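Bluetongue virus COAT protein VP7 (Bluetongue virus, PDB 1BVP) forms trimeric capsomers that coat the VP3 scaffold of the virus core, building its outer layer, and probably takes part in binding a host cell-surface receptor. Local coordinates at residues 53-58 / 324-329; 46-51 / 59-64; 273-278 / 318-323. All blocks are in the same frame, centred on the assembly; numbering follows the deposited sequence.

Contact 1 (53-58 / 324-329)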
ATOM      1  N   THR A  53      28.250  26.224   3.385  1.00 33.36           N
ATOM      2  CA  THR A  53      29.434  25.362   3.470  1.00 38.18           C
ATOM      3  C   THR A  53      29.701  24.999   4.941  1.00 38.37           C
ATOM      4  O   THR A  53      29.702  23.817   5.312  1.00 46.91           O
ATOM      5  CB  THR A  53      30.682  26.004   2.777  1.00 40.65           C
ATOM      6  OG1 THR A  53      30.861  27.364   3.210  1.00 42.94           O
ATOM      7  CG2 THR A  53      30.466  26.029   1.279  1.00 41.57           C
ATOM      8  N   SER A  54      29.836  26.006   5.794  1.00 26.35           N
ATOM      9  CA  SER A  54      30.063  25.757   7.204  1.00 24.93           C
ATOM     10  C   SER A  54      28.811  25.242   7.911  1.00 25.83           C
ATOM     11  O   SER A  54      27.697  25.445   7.452  1.00 24.16           O
ATOM     12  CB  SER A  54      30.510  27.047   7.898  1.00 25.31           C
ATOM     13  OG  SER A  54      29.477  28.017   7.929  1.00 27.50           O
ATOM     14  N   LEU A  55      29.013  24.660   9.087  1.00 25.51           N
ATOM     15  CA  LEU A  55      27.924  24.167   9.904  1.00 19.59           C
ATOM     16  C   LEU A  55      27.000  25.318  10.266  1.00 19.09           C
ATOM     17  O   LEU A  55      25.772  25.184  10.273  1.00 22.85           O
ATOM     18  CB  LEU A  55      28.482  23.559  11.186  1.00 22.35           C
ATOM     19  CG  LEU A  55      27.489  23.233  12.302  1.00 25.72           C
ATOM     20  CD1 LEU A  55      26.588  22.084  11.848  1.00 26.79           C
ATOM     21  CD2 LEU A  55      28.252  22.868  13.562  1.00 21.94           C
ATOM     22  N   ALA A  56      27.579  26.469  10.566  1.00 17.32           N
ATOM     23  CA  ALA A  56      26.745  27.602  10.936  1.00 15.84           C
ATOM     24  C   ALA A  56      25.797  28.011   9.814  1.00 19.52           C
ATOM     25  O   ALA A  56      24.645  28.404  10.070  1.00 20.08           O
ATOM     26  CB  ALA A  56      27.598  28.756  11.368  1.00 12.98           C
ATOM     27  N   GLN A  57      26.258  27.868   8.571  1.00 19.75           N
ATOM     28  CA  GLN A  57      25.428  28.227   7.423  1.00 22.66           C
ATOM     29  C   GLN A  57      24.334  27.212   7.160  1.00 21.73           C
ATOM     30  O   GLN A  57      23.233  27.559   6.720  1.00 26.90           O
ATOM     31  CB  GLN A  57      26.284  28.412   6.190  1.00 22.94           C
ATOM     32  CG  GLN A  57      27.151  29.623   6.289  1.00 28.60           C
ATOM     33  CD  GLN A  57      28.160  29.724   5.164  1.00 33.48           C
ATOM     34  OE1 GLN A  57      28.420  30.810   4.667  1.00 38.18           O
ATOM     35  NE2 GLN A  57      28.766  28.600   4.786  1.00 31.19           N
ATOM     36  N   ARG A  58      24.658  25.951   7.410  1.00 20.87           N
ATOM     37  CA  ARG A  58      23.714  24.863   7.250  1.00 17.82           C
ATOM     38  C   ARG A  58      22.601  24.983   8.293  1.00 17.92           C
ATOM     39  O   ARG A  58      21.422  24.936   7.950  1.00 20.63           O
ATOM     40  CB  ARG A  58      24.443  23.529   7.332  1.00 14.06           C
ATOM     41  CG  ARG A  58      25.233  23.248   6.075  1.00 10.53           C
ATOM     42  CD  ARG A  58      25.798  21.860   6.035  1.00 16.85           C
ATOM     43  NE  ARG A  58      27.001  21.703   6.852  1.00 27.79           N
ATOM     44  CZ  ARG A  58      27.079  20.953   7.947  1.00 29.54           C
ATOM     45  NH1 ARG A  58      26.031  20.290   8.391  1.00 36.20           N
ATOM     46  NH2 ARG A  58      28.225  20.823   8.571  1.00 32.96           N
ATOM     47  N   ARG A 324      22.213  18.191   7.481  1.00 22.96           N
ATOM     48  CA  ARG A 324      22.890  17.682   8.679  1.00 16.29           C
ATOM     49  C   ARG A 324      23.144  18.763   9.728  1.00 17.00           C
ATOM     50  O   ARG A 324      24.261  18.876  10.243  1.00 22.00           O
ATOM     51  CB  ARG A 324      24.227  17.006   8.366  1.00 19.49           C
ATOM     52  CG  ARG A 324      24.497  16.495   6.956  1.00 40.58           C
ATOM     53  CD  ARG A 324      25.044  15.068   6.970  1.00 61.08           C
ATOM     54  NE  ARG A 324      23.932  14.107   7.124  1.00 83.85           N
ATOM     55  CZ  ARG A 324      23.575  13.490   8.262  1.00 92.23           C
ATOM     56  NH1 ARG A 324      24.246  13.702   9.400  1.00 95.94           N
ATOM     57  NH2 ARG A 324      22.495  12.701   8.281  1.00 90.36           N
ATOM     58  N   PRO A 325      22.099  19.507  10.137  1.00 15.45           N
ATOM     59  CA  PRO A 325      22.327  20.553  11.138  1.00 12.77           C
ATOM     60  C   PRO A 325      22.644  19.997  12.521  1.00 19.60           C
ATOM     61  O   PRO A 325      22.449  18.808  12.775  1.00 23.82           O
ATOM     62  CB  PRO A 325      21.018  21.330  11.113  1.00 12.09           C
ATOM     63  CG  PRO A 325      20.020  20.304  10.828  1.00 11.15           C
ATOM     64  CD  PRO A 325      20.670  19.411   9.786  1.00 12.65           C
ATOM     65  N   GLU A 326      23.211  20.845  13.381  1.00 20.91           N
ATOM     66  CA  GLU A 326      23.574  20.481  14.748  1.00 17.40           C
ATOM     67  C   GLU A 326      23.224  21.618  15.658  1.00 17.46           C
ATOM     68  O   GLU A 326      23.808  22.688  15.594  1.00 24.24           O
ATOM     69  CB  GLU A 326      25.061  20.217  14.904  1.00 16.76           C
ATOM     70  CG  GLU A 326      25.557  18.968  14.214  1.00 29.12           C
ATOM     71  CD  GLU A 326      27.053  18.763  14.411  1.00 42.19           C
ATOM     72  OE1 GLU A 326      27.565  19.093  15.518  1.00 49.38           O
ATOM     73  OE2 GLU A 326      27.718  18.296  13.452  1.00 45.50           O
ATOM     74  N   PHE A 327      22.249  21.392  16.507  1.00 17.78           N
ATOM     75  CA  PHE A 327      21.847  22.410  17.441  1.00 18.81           C
ATOM     76  C   PHE A 327      21.255  21.723  18.653  1.00 21.17           C
ATOM     77  O   PHE A 327      21.034  20.511  18.637  1.00 26.83           O
ATOM     78  CB  PHE A 327      20.880  23.388  16.798  1.00 15.15           C
ATOM     79  CG  PHE A 327      19.669  22.747  16.227  1.00 18.84           C
ATOM     80  CD1 PHE A 327      19.733  22.068  15.012  1.00 21.22           C
ATOM     81  CD2 PHE A 327      18.450  22.835  16.884  1.00 21.29           C
ATOM     82  CE1 PHE A 327      18.597  21.485  14.458  1.00 18.88           C
ATOM     83  CE2 PHE A 327      17.303  22.256  16.339  1.00 19.38           C
ATOM     84  CZ  PHE A 327      17.380  21.584  15.129  1.00 21.41           C
ATOM     85  N   ALA A 328      20.990  22.504  19.692  1.00 23.11           N
ATOM     86  CA  ALA A 328      20.468  21.988  20.949  1.00 25.56           C
ATOM     87  C   ALA A 328      18.976  22.158  21.163  1.00 28.23           C
ATOM     88  O   ALA A 328      18.407  23.200  20.834  1.00 31.68           O
ATOM     89  CB  ALA A 328      21.204  22.640  22.082  1.00 26.09           C
ATOM     90  N   ILE A 329      18.362  21.142  21.768  1.00 28.85           N
ATOM     91  CA  ILE A 329      16.930  21.161  22.091  1.00 25.12           C
ATOM     92  C   ILE A 329      16.807  20.917  23.602  1.00 26.39           C
ATOM     93  O   ILE A 329      17.519  20.075  24.167  1.00 23.71           O
ATOM     94  CB  ILE A 329      16.174  20.096  21.281  1.00 23.45           C
ATOM     95  CG1 ILE A 329      16.150  20.516  19.810  1.00 24.16           C
ATOM     96  CG2 ILE A 329      14.767  19.953  21.788  1.00 23.51           C
ATOM     97  CD1 ILE A 329      15.560  19.513  18.894  1.00 25.20           C
TER

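Contact 2 (46-51 / 59-64)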
ATOM      1  N   ARG A  46      17.866  37.446   9.188  1.00 26.98           N
ATOM      2  CA  ARG A  46      18.810  36.356   9.327  1.00 32.19           C
ATOM      3  C   ARG A  46      19.736  36.448   8.104  1.00 31.89           C
ATOM      4  O   ARG A  46      19.534  37.313   7.230  1.00 32.64           O
ATOM      5  CB  ARG A  46      18.091  35.029   9.483  1.00 36.38           C
ATOM      6  CG  ARG A  46      17.699  34.829  10.930  1.00 51.39           C
ATOM      7  CD  ARG A  46      18.118  33.452  11.417  1.00 70.82           C
ATOM      8  NE  ARG A  46      17.128  32.429  11.047  1.00 81.66           N
ATOM      9  CZ  ARG A  46      16.476  31.655  11.925  1.00 87.00           C
ATOM     10  NH1 ARG A  46      16.711  31.744  13.237  1.00 85.52           N
ATOM     11  NH2 ARG A  46      15.482  30.875  11.512  1.00 90.78           N
ATOM     12  N   GLY A  47      20.771  35.626   8.029  1.00 26.32           N
ATOM     13  CA  GLY A  47      21.653  35.767   6.886  1.00 16.55           C
ATOM     14  C   GLY A  47      21.900  34.442   6.229  1.00 24.62           C
ATOM     15  O   GLY A  47      23.023  33.906   6.224  1.00 30.01           O
ATOM     16  N   VAL A  48      20.838  33.898   5.667  1.00 20.28           N
ATOM     17  CA  VAL A  48      20.924  32.609   5.011  1.00 18.70           C
ATOM     18  C   VAL A  48      21.699  32.794   3.683  1.00 19.49           C
ATOM     19  O   VAL A  48      21.484  33.771   2.994  1.00 17.74           O
ATOM     20  CB  VAL A  48      19.483  32.091   4.766  1.00 14.95           C
ATOM     21  CG1 VAL A  48      19.489  30.760   4.078  1.00  9.67           C
ATOM     22  CG2 VAL A  48      18.750  32.009   6.073  1.00 11.71           C
ATOM     23  N   THR A  49      22.617  31.884   3.355  1.00 21.83           N
ATOM     24  CA  THR A  49      23.379  31.944   2.101  1.00 19.06           C
ATOM     25  C   THR A  49      22.694  30.967   1.157  1.00 21.01           C
ATOM     26  O   THR A  49      22.123  30.005   1.625  1.00 25.54           O
ATOM     27  CB  THR A  49      24.748  31.311   2.254  1.00 18.50           C
ATOM     28  OG1 THR A  49      25.365  31.843   3.395  1.00 29.55           O
ATOM     29  CG2 THR A  49      25.640  31.618   1.048  1.00 31.78           C
ATOM     30  N   MET A  50      22.864  31.140  -0.154  1.00 18.27           N
ATOM     31  CA  MET A  50      22.301  30.208  -1.110  1.00 19.00           C
ATOM     32  C   MET A  50      23.119  28.943  -1.201  1.00 24.86           C
ATOM     33  O   MET A  50      22.589  27.917  -1.573  1.00 33.31           O
ATOM     34  CB  MET A  50      22.201  30.804  -2.497  1.00 24.28           C
ATOM     35  CG  MET A  50      21.263  31.985  -2.595  1.00 31.94           C
ATOM     36  SD  MET A  50      20.775  32.235  -4.282  1.00 39.24           S
ATOM     37  CE  MET A  50      21.177  30.522  -5.101  1.00 34.44           C
ATOM     38  N   ARG A  51      24.413  29.000  -0.921  1.00 27.85           N
ATOM     39  CA  ARG A  51      25.215  27.787  -0.983  1.00 35.63           C
ATOM     40  C   ARG A  51      25.999  27.673   0.318  1.00 35.95           C
ATOM     41  O   ARG A  51      27.115  28.182   0.438  1.00 42.43           O
ATOM     42  CB  ARG A  51      26.159  27.793  -2.188  1.00 46.08           C
ATOM     43  CG  ARG A  51      26.837  26.427  -2.437  1.00 64.07           C
ATOM     44  CD  ARG A  51      26.013  25.567  -3.388  1.00 76.51           C
ATOM     45  NE  ARG A  51      25.619  26.345  -4.577  1.00 88.93           N
ATOM     46  CZ  ARG A  51      26.300  26.407  -5.728  1.00 92.73           C
ATOM     47  NH1 ARG A  51      27.433  25.727  -5.875  1.00 94.57           N
ATOM     48  NH2 ARG A  51      25.856  27.166  -6.737  1.00 91.74           N
ATOM     49  N   ASN A  59      22.971  25.268   9.537  1.00 15.69           N
ATOM     50  CA  ASN A  59      21.979  25.440  10.585  1.00 13.38           C
ATOM     51  C   ASN A  59      21.028  26.563  10.223  1.00 18.39           C
ATOM     52  O   ASN A  59      19.795  26.441  10.295  1.00 21.03           O
ATOM     53  CB  ASN A  59      22.650  25.787  11.895  1.00 10.22           C
ATOM     54  CG  ASN A  59      23.284  24.599  12.560  1.00 16.15           C
ATOM     55  OD1 ASN A  59      23.069  23.449  12.181  1.00 20.74           O
ATOM     56  ND2 ASN A  59      24.070  24.869  13.570  1.00 21.27           N
ATOM     57  N   GLU A  60      21.612  27.658   9.774  1.00 22.13           N
ATOM     58  CA  GLU A  60      20.835  28.835   9.413  1.00 19.27           C
ATOM     59  C   GLU A  60      19.827  28.530   8.289  1.00 12.29           C
ATOM     60  O   GLU A  60      18.674  28.971   8.342  1.00 11.43           O
ATOM     61  CB  GLU A  60      21.813  29.946   9.039  1.00 27.10           C
ATOM     62  CG  GLU A  60      21.212  31.309   8.960  1.00 39.35           C
ATOM     63  CD  GLU A  60      21.335  32.072  10.245  1.00 48.37           C
ATOM     64  OE1 GLU A  60      21.442  31.407  11.328  1.00 45.91           O
ATOM     65  OE2 GLU A  60      21.311  33.341  10.141  1.00 51.70           O
ATOM     66  N   MET A  61      20.243  27.754   7.289  1.00  9.77           N
ATOM     67  CA  MET A  61      19.331  27.409   6.196  1.00 11.71           C
ATOM     68  C   MET A  61      18.253  26.463   6.708  1.00 15.52           C
ATOM     69  O   MET A  61      17.073  26.599   6.351  1.00 15.64           O
ATOM     70  CB  MET A  61      20.057  26.748   5.035  1.00 10.02           C
ATOM     71  CG  MET A  61      19.103  26.455   3.891  1.00 13.63           C
ATOM     72  SD  MET A  61      19.905  25.801   2.430  1.00 17.14           S
ATOM     73  CE  MET A  61      19.949  27.305   1.529  1.00 19.30           C
ATOM     74  N   PHE A  62      18.666  25.505   7.543  1.00 14.46           N
ATOM     75  CA  PHE A  62      17.728  24.572   8.127  1.00  9.27           C
ATOM     76  C   PHE A  62      16.693  25.330   8.961  1.00 10.62           C
ATOM     77  O   PHE A  62      15.492  25.022   8.902  1.00 16.17           O
ATOM     78  CB  PHE A  62      18.414  23.530   8.995  1.00 12.22           C
ATOM     79  CG  PHE A  62      17.443  22.565   9.597  1.00 14.45           C
ATOM     80  CD1 PHE A  62      16.833  21.597   8.800  1.00 14.80           C
ATOM     81  CD2 PHE A  62      17.034  22.703  10.920  1.00 15.17           C
ATOM     82  CE1 PHE A  62      15.819  20.787   9.306  1.00 17.10           C
ATOM     83  CE2 PHE A  62      16.020  21.902  11.442  1.00 16.31           C
ATOM     84  CZ  PHE A  62      15.408  20.944  10.637  1.00 16.05           C
ATOM     85  N   PHE A  63      17.137  26.330   9.724  1.00  7.36           N
ATOM     86  CA  PHE A  63      16.201  27.102  10.523  1.00  3.16           C
ATOM     87  C   PHE A  63      15.212  27.832   9.653  1.00  6.70           C
ATOM     88  O   PHE A  63      14.065  28.019  10.046  1.00 11.55           O
ATOM     89  CB  PHE A  63      16.915  28.075  11.418  1.00  5.88           C
ATOM     90  CG  PHE A  63      17.745  27.419  12.475  1.00 16.01           C
ATOM     91  CD1 PHE A  63      17.434  26.141  12.942  1.00 17.21           C
ATOM     92  CD2 PHE A  63      18.848  28.082  13.017  1.00 15.93           C
ATOM     93  CE1 PHE A  63      18.210  25.538  13.933  1.00 18.31           C
ATOM     94  CE2 PHE A  63      19.624  27.482  14.005  1.00 16.72           C
ATOM     95  CZ  PHE A  63      19.312  26.213  14.466  1.00 16.63           C
ATOM     96  N   MET A  64      15.627  28.186   8.435  1.00 10.57           N
ATOM     97  CA  MET A  64      14.735  28.890   7.517  1.00 10.19           C
ATOM     98  C   MET A  64      13.642  27.916   7.094  1.00  9.36           C
ATOM     99  O   MET A  64      12.478  28.271   6.992  1.00 11.68           O
ATOM    100  CB  MET A  64      15.500  29.384   6.287  1.00  8.49           C
ATOM    101  CG  MET A  64      14.584  30.026   5.280  1.00 10.40           C
ATOM    102  SD  MET A  64      15.332  30.391   3.725  1.00 14.68           S
ATOM    103  CE  MET A  64      15.728  28.746   3.028  1.00 10.36           C
TER

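Contact 3 (273-278 / 318-323)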
ATOM      1  N   PHE A 273      13.633   7.663  13.665  1.00 15.62           N
ATOM      2  CA  PHE A 273      14.472   8.231  14.688  1.00 14.25           C
ATOM      3  C   PHE A 273      15.464   9.280  14.202  1.00 15.09           C
ATOM      4  O   PHE A 273      15.434  10.419  14.690  1.00 12.79           O
ATOM      5  CB  PHE A 273      15.190   7.079  15.399  1.00 12.07           C
ATOM      6  CG  PHE A 273      16.116   7.524  16.493  1.00 10.00           C
ATOM      7  CD1 PHE A 273      15.620   8.243  17.600  1.00  8.10           C
ATOM      8  CD2 PHE A 273      17.482   7.227  16.423  1.00  6.37           C
ATOM      9  CE1 PHE A 273      16.474   8.666  18.633  1.00  4.35           C
ATOM     10  CE2 PHE A 273      18.358   7.643  17.445  1.00  8.32           C
ATOM     11  CZ  PHE A 273      17.840   8.367  18.558  1.00  5.07           C
ATOM     12  N   ARG A 274      16.336   8.866  13.262  1.00 18.44           N
ATOM     13  CA  ARG A 274      17.423   9.693  12.687  1.00 11.08           C
ATOM     14  C   ARG A 274      18.511   9.886  13.759  1.00 13.82           C
ATOM     15  O   ARG A 274      19.578   9.252  13.712  1.00 12.55           O
ATOM     16  CB  ARG A 274      16.877  11.026  12.142  1.00  9.86           C
ATOM     17  CG  ARG A 274      16.364  10.822  10.746  1.00  8.96           C
ATOM     18  CD  ARG A 274      15.583  11.971  10.223  1.00 16.02           C
ATOM     19  NE  ARG A 274      15.532  11.910   8.765  1.00 14.60           N
ATOM     20  CZ  ARG A 274      14.541  11.370   8.075  1.00 15.00           C
ATOM     21  NH1 ARG A 274      13.506  10.860   8.732  1.00 15.04           N
ATOM     22  NH2 ARG A 274      14.640  11.261   6.746  1.00 16.38           N
ATOM     23  N   ASP A 275      18.200  10.699  14.761  1.00  8.79           N
ATOM     24  CA  ASP A 275      19.100  10.916  15.876  1.00 12.56           C
ATOM     25  C   ASP A 275      18.279  11.614  16.949  1.00 15.48           C
ATOM     26  O   ASP A 275      17.092  11.977  16.723  1.00 19.44           O
ATOM     27  CB  ASP A 275      20.342  11.741  15.486  1.00 17.02           C
ATOM     28  CG  ASP A 275      20.003  13.134  14.906  1.00 19.57           C
ATOM     29  OD1 ASP A 275      19.106  13.861  15.400  1.00 22.22           O
ATOM     30  OD2 ASP A 275      20.675  13.515  13.938  1.00 20.98           O
ATOM     31  N   HIS A 276      18.927  11.899  18.069  1.00  6.75           N
ATOM     32  CA  HIS A 276      18.222  12.529  19.174  1.00 15.70           C
ATOM     33  C   HIS A 276      17.645  13.881  18.928  1.00 18.86           C
ATOM     34  O   HIS A 276      16.611  14.222  19.500  1.00 27.49           O
ATOM     35  CB  HIS A 276      19.089  12.569  20.417  1.00 22.60           C
ATOM     36  CG  HIS A 276      19.432  11.211  20.939  1.00 30.26           C
ATOM     37  ND1 HIS A 276      20.576  10.535  20.558  1.00 31.64           N
ATOM     38  CD2 HIS A 276      18.744  10.367  21.749  1.00 27.82           C
ATOM     39  CE1 HIS A 276      20.574   9.332  21.107  1.00 28.53           C
ATOM     40  NE2 HIS A 276      19.476   9.205  21.833  1.00 28.49           N
ATOM     41  N   THR A 277      18.299  14.656  18.075  1.00 20.78           N
ATOM     42  CA  THR A 277      17.818  15.994  17.777  1.00 18.96           C
ATOM     43  C   THR A 277      16.546  15.924  16.928  1.00 15.49           C
ATOM     44  O   THR A 277      15.519  16.549  17.255  1.00 15.23           O
ATOM     45  CB  THR A 277      18.941  16.814  17.115  1.00 23.01           C
ATOM     46  OG1 THR A 277      20.053  16.888  18.023  1.00 25.82           O
ATOM     47  CG2 THR A 277      18.466  18.223  16.789  1.00 23.60           C
ATOM     48  N   TRP A 278      16.567  15.100  15.887  1.00  7.42           N
ATOM     49  CA  TRP A 278      15.393  14.997  15.055  1.00  9.73           C
ATOM     50  C   TRP A 278      14.239  14.438  15.884  1.00 15.04           C
ATOM     51  O   TRP A 278      13.087  14.897  15.816  1.00 17.24           O
ATOM     52  CB  TRP A 278      15.669  14.085  13.887  1.00 13.61           C
ATOM     53  CG  TRP A 278      14.420  13.793  13.162  1.00 14.46           C
ATOM     54  CD1 TRP A 278      13.713  12.621  13.163  1.00 16.59           C
ATOM     55  CD2 TRP A 278      13.649  14.729  12.430  1.00 10.00           C
ATOM     56  NE1 TRP A 278      12.532  12.784  12.491  1.00 15.28           N
ATOM     57  CE2 TRP A 278      12.463  14.071  12.030  1.00  9.68           C
ATOM     58  CE3 TRP A 278      13.838  16.074  12.080  1.00  8.91           C
ATOM     59  CZ2 TRP A 278      11.466  14.710  11.294  1.00 11.17           C
ATOM     60  CZ3 TRP A 278      12.849  16.718  11.349  1.00 11.35           C
ATOM     61  CH2 TRP A 278      11.672  16.031  10.962  1.00 17.36           C
ATOM     62  N   ASP A 318      13.633  15.204   5.231  1.00  9.84           N
ATOM     63  CA  ASP A 318      14.579  15.024   4.132  1.00 13.96           C
ATOM     64  C   ASP A 318      15.596  16.162   4.121  1.00 16.34           C
ATOM     65  O   ASP A 318      16.787  15.923   3.923  1.00 14.05           O
ATOM     66  CB  ASP A 318      13.870  14.989   2.806  1.00 10.44           C
ATOM     67  CG  ASP A 318      13.033  13.755   2.627  1.00 11.29           C
ATOM     68  OD1 ASP A 318      13.371  12.685   3.192  1.00 16.06           O
ATOM     69  OD2 ASP A 318      12.065  13.864   1.859  1.00 14.53           O
ATOM     70  N   VAL A 319      15.131  17.394   4.343  1.00 16.18           N
ATOM     71  CA  VAL A 319      16.035  18.537   4.394  1.00 11.66           C
ATOM     72  C   VAL A 319      17.038  18.312   5.522  1.00 12.84           C
ATOM     73  O   VAL A 319      18.239  18.491   5.330  1.00 14.82           O
ATOM     74  CB  VAL A 319      15.290  19.867   4.641  1.00 11.84           C
ATOM     75  CG1 VAL A 319      16.298  20.981   4.928  1.00  9.12           C
ATOM     76  CG2 VAL A 319      14.458  20.226   3.426  1.00  7.54           C
ATOM     77  N   TYR A 320      16.545  17.859   6.676  1.00 12.74           N
ATOM     78  CA  TYR A 320      17.399  17.597   7.829  1.00 10.73           C
ATOM     79  C   TYR A 320      18.488  16.632   7.429  1.00 13.25           C
ATOM     80  O   TYR A 320      19.673  16.773   7.783  1.00 16.67           O
ATOM     81  CB  TYR A 320      16.586  16.958   8.947  1.00 10.02           C
ATOM     82  CG  TYR A 320      17.371  16.734  10.228  1.00 10.70           C
ATOM     83  CD1 TYR A 320      17.438  17.735  11.215  1.00 11.07           C
ATOM     84  CD2 TYR A 320      18.047  15.524  10.467  1.00  8.48           C
ATOM     85  CE1 TYR A 320      18.163  17.537  12.423  1.00  7.82           C
ATOM     86  CE2 TYR A 320      18.780  15.320  11.664  1.00  7.57           C
ATOM     87  CZ  TYR A 320      18.827  16.330  12.630  1.00 10.10           C
ATOM     88  OH  TYR A 320      19.527  16.142  13.805  1.00 15.63           O
ATOM     89  N   THR A 321      18.068  15.599   6.733  1.00 12.97           N
ATOM     90  CA  THR A 321      19.003  14.596   6.288  1.00 15.02           C
ATOM     91  C   THR A 321      20.100  15.145   5.374  1.00 14.77           C
ATOM     92  O   THR A 321      21.245  14.730   5.522  1.00 14.47           O
ATOM     93  CB  THR A 321      18.230  13.383   5.693  1.00 17.84           C
ATOM     94  OG1 THR A 321      17.864  12.521   6.774  1.00 27.35           O
ATOM     95  CG2 THR A 321      19.042  12.597   4.689  1.00  9.66           C
ATOM     96  N   VAL A 322      19.774  16.036   4.423  1.00 15.68           N
ATOM     97  CA  VAL A 322      20.823  16.578   3.560  1.00 11.83           C
ATOM     98  C   VAL A 322      21.643  17.708   4.200  1.00 13.68           C
ATOM     99  O   VAL A 322      22.855  17.685   4.086  1.00 19.05           O
ATOM    100  CB  VAL A 322      20.369  16.884   2.107  1.00 11.61           C
ATOM    101  CG1 VAL A 322      19.092  16.148   1.790  1.00 13.48           C
ATOM    102  CG2 VAL A 322      20.255  18.311   1.852  1.00 12.19           C
ATOM    103  N   LEU A 323      21.017  18.629   4.939  1.00 11.24           N
ATOM    104  CA  LEU A 323      21.751  19.711   5.605  1.00  8.17           C
ATOM    105  C   LEU A 323      22.571  19.304   6.832  1.00 14.91           C
ATOM    106  O   LEU A 323      23.508  19.996   7.191  1.00 14.48           O
ATOM    107  CB  LEU A 323      20.819  20.867   5.980  1.00  7.35           C
ATOM    108  CG  LEU A 323      20.235  21.589   4.748  1.00 12.69           C
ATOM    109  CD1 LEU A 323      19.377  22.787   5.116  1.00  7.83           C
ATOM    110  CD2 LEU A 323      21.379  22.039   3.871  1.00 10.53           C
TER

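Contact 1 (53-58 / 324-329)
Arg58, in the first turn of helix 55-73, reaches the place where helix 304-323 ends and the chain turns into a loop. Arg324 is the first residue past that helix, and its positive phi (47°) breaks the helical course. Its carbonyl oxygen lies at the edge of the Arg58 guanidinium, close to its plane. Arg58 NH1 donates to Arg324 O at 2.9 Å, but the bond is bent and weak. The stronger partner of NH1 is the carbonyl of Leu323, so one nitrogen serves two successive carbonyls at the helix end. A bend at chi3 (-78°) carries the guanidinium there. Leu55 CA lies over one of its faces, displaced toward the rim.

The contact thus joins the start of one helix to the end of another within the helical domain of VP7. The start of helix 55-73 has its own N-cap. Ser54 OG accepts from Gln57 N at 3.3 Å.

The apolar part of the contact lies beside the arginine. Leu55 and Glu326 cross at about a right angle, and the CD1 branch of Leu55 does the touching. It meets Glu326 CB at 3.9 Å and Glu326 CG at 4.0 Å. The glutamate chain is extended beyond CG. Its OE2 stays 5.5 Å from Arg58 NH2, too far for a salt bridge, though the opposite charges may still attract weakly. Further along helix 55-73, Asn59 OD1 accepts from Glu326 N, and Pro325 packs on Asn59 and Phe62.

Contact 2 (46-51 / 59-64)
In Glu60 chi1 of -166° points CG away from the backbone N, and a bend at chi2 (93°) then brings the carboxylate back to the loop at Gly47. Two bends, at chi2 and chi3, turn the Arg46 chain past that carboxylate, and its guanidinium comes to Phe63. Gly47 N donates to Glu60 OE2 at 3.2 Å. The bond is nearly straight, with an N-H...O angle of 176°, and uses the anti lone pair of the oxygen.

Arg46 and Glu60 do not form a salt bridge. Arg46 NE is 4.4 Å from Glu60 OE2, and the aliphatic part of the arginine does the touching, with Arg46 CD 3.4 Å from Glu60 OE2. The guanidinium goes on to lay one face over Phe63 CB, with Arg46 CZ 3.6 Å from it. Its NH2 has polar partners outside this contact: the hydroxyl of Tyr40 and the carboxylate of Asp67, the latter a salt bridge.

Val48 fills the middle of the contact with both branches. Its CG2 lies 3.9 Å from Glu60 CG and 4.2 Å from Met64 CB. Its CG1 meets Met61 CB at 4.2 Å, the two side chains crossing at about a right angle. The end of Met61 reaches further along the loop, with CE 3.5 Å from Thr49 O.

The loop connects helix 27-44 to helix 55-73 and folds back on the second of them. Val48 and Met64 also touch Tyr40 of helix 27-44. Met61 and Met64 pack against helix 2-15, and Met61 also touches Leu323 of helix 304-323.

Contact 3 (273-278 / 318-323)
Tyr320 and Asp275 approach from opposite directions, and the tyrosine hydroxyl meets the carboxylate. Tyr320 OH donates to Asp275 OD2 at 2.9 Å, using the syn lone pair of that oxygen, which lies at the edge of the ring. Asp275 OD1 is also near, 2.8 Å from Tyr320 OH. Trp278 CB sits over one face of the same ring, 4.2 Å from its centroid, in a CH-pi contact. The two aromatic planes are inclined at 51°. Alongside, Arg274 NE donates to Thr321 OG1 at 3.1 Å, with the oxygen almost in the guanidinium plane. A weaker bond runs from Arg274 NH2 to the same oxygen at 3.5 Å.

Asp275 is the N-cap of helix 276-286, and its OD1 accepts from Trp278 N at 2.9 Å. A chi1 of 58° sets its carboxylate between the backbone N and the carbonyl carbon, where it can serve both cap and tyrosine. Arg274 CD lies over one face of the Trp278 ring, which also packs on Leu313 and Ala317.

Asp318 forms a salt bridge with Arg111 of the second subunit, and Arg274 N bonds to Thr118 OG1 of that subunit. The contact lies between helices 276-286 and 304-323 of one chain, with the second subunit against it.

Overall arrangement
The three contacts lie close together in the helical domain, away from the strand-rich domain. The centres of contacts 1 and 2 are about 9 Å apart, those of contacts 1 and 3 about 11 Å, and those of contacts 2 and 3 about 16 Å. Helix 55-73 takes part in contacts 1 and 2, whose segments alternate along the chain. Helix 304-323 carries half of contact 3 and leads directly into the loop of contact 1. Contact 2 closes before contact 3 opens, and contact 3 is nested inside contact 1. Contact 1 joins the start of an early helix to the loop after a late one, although the strands lie between them in sequence. Of the three, contact 3 alone touches another subunit of the trimer.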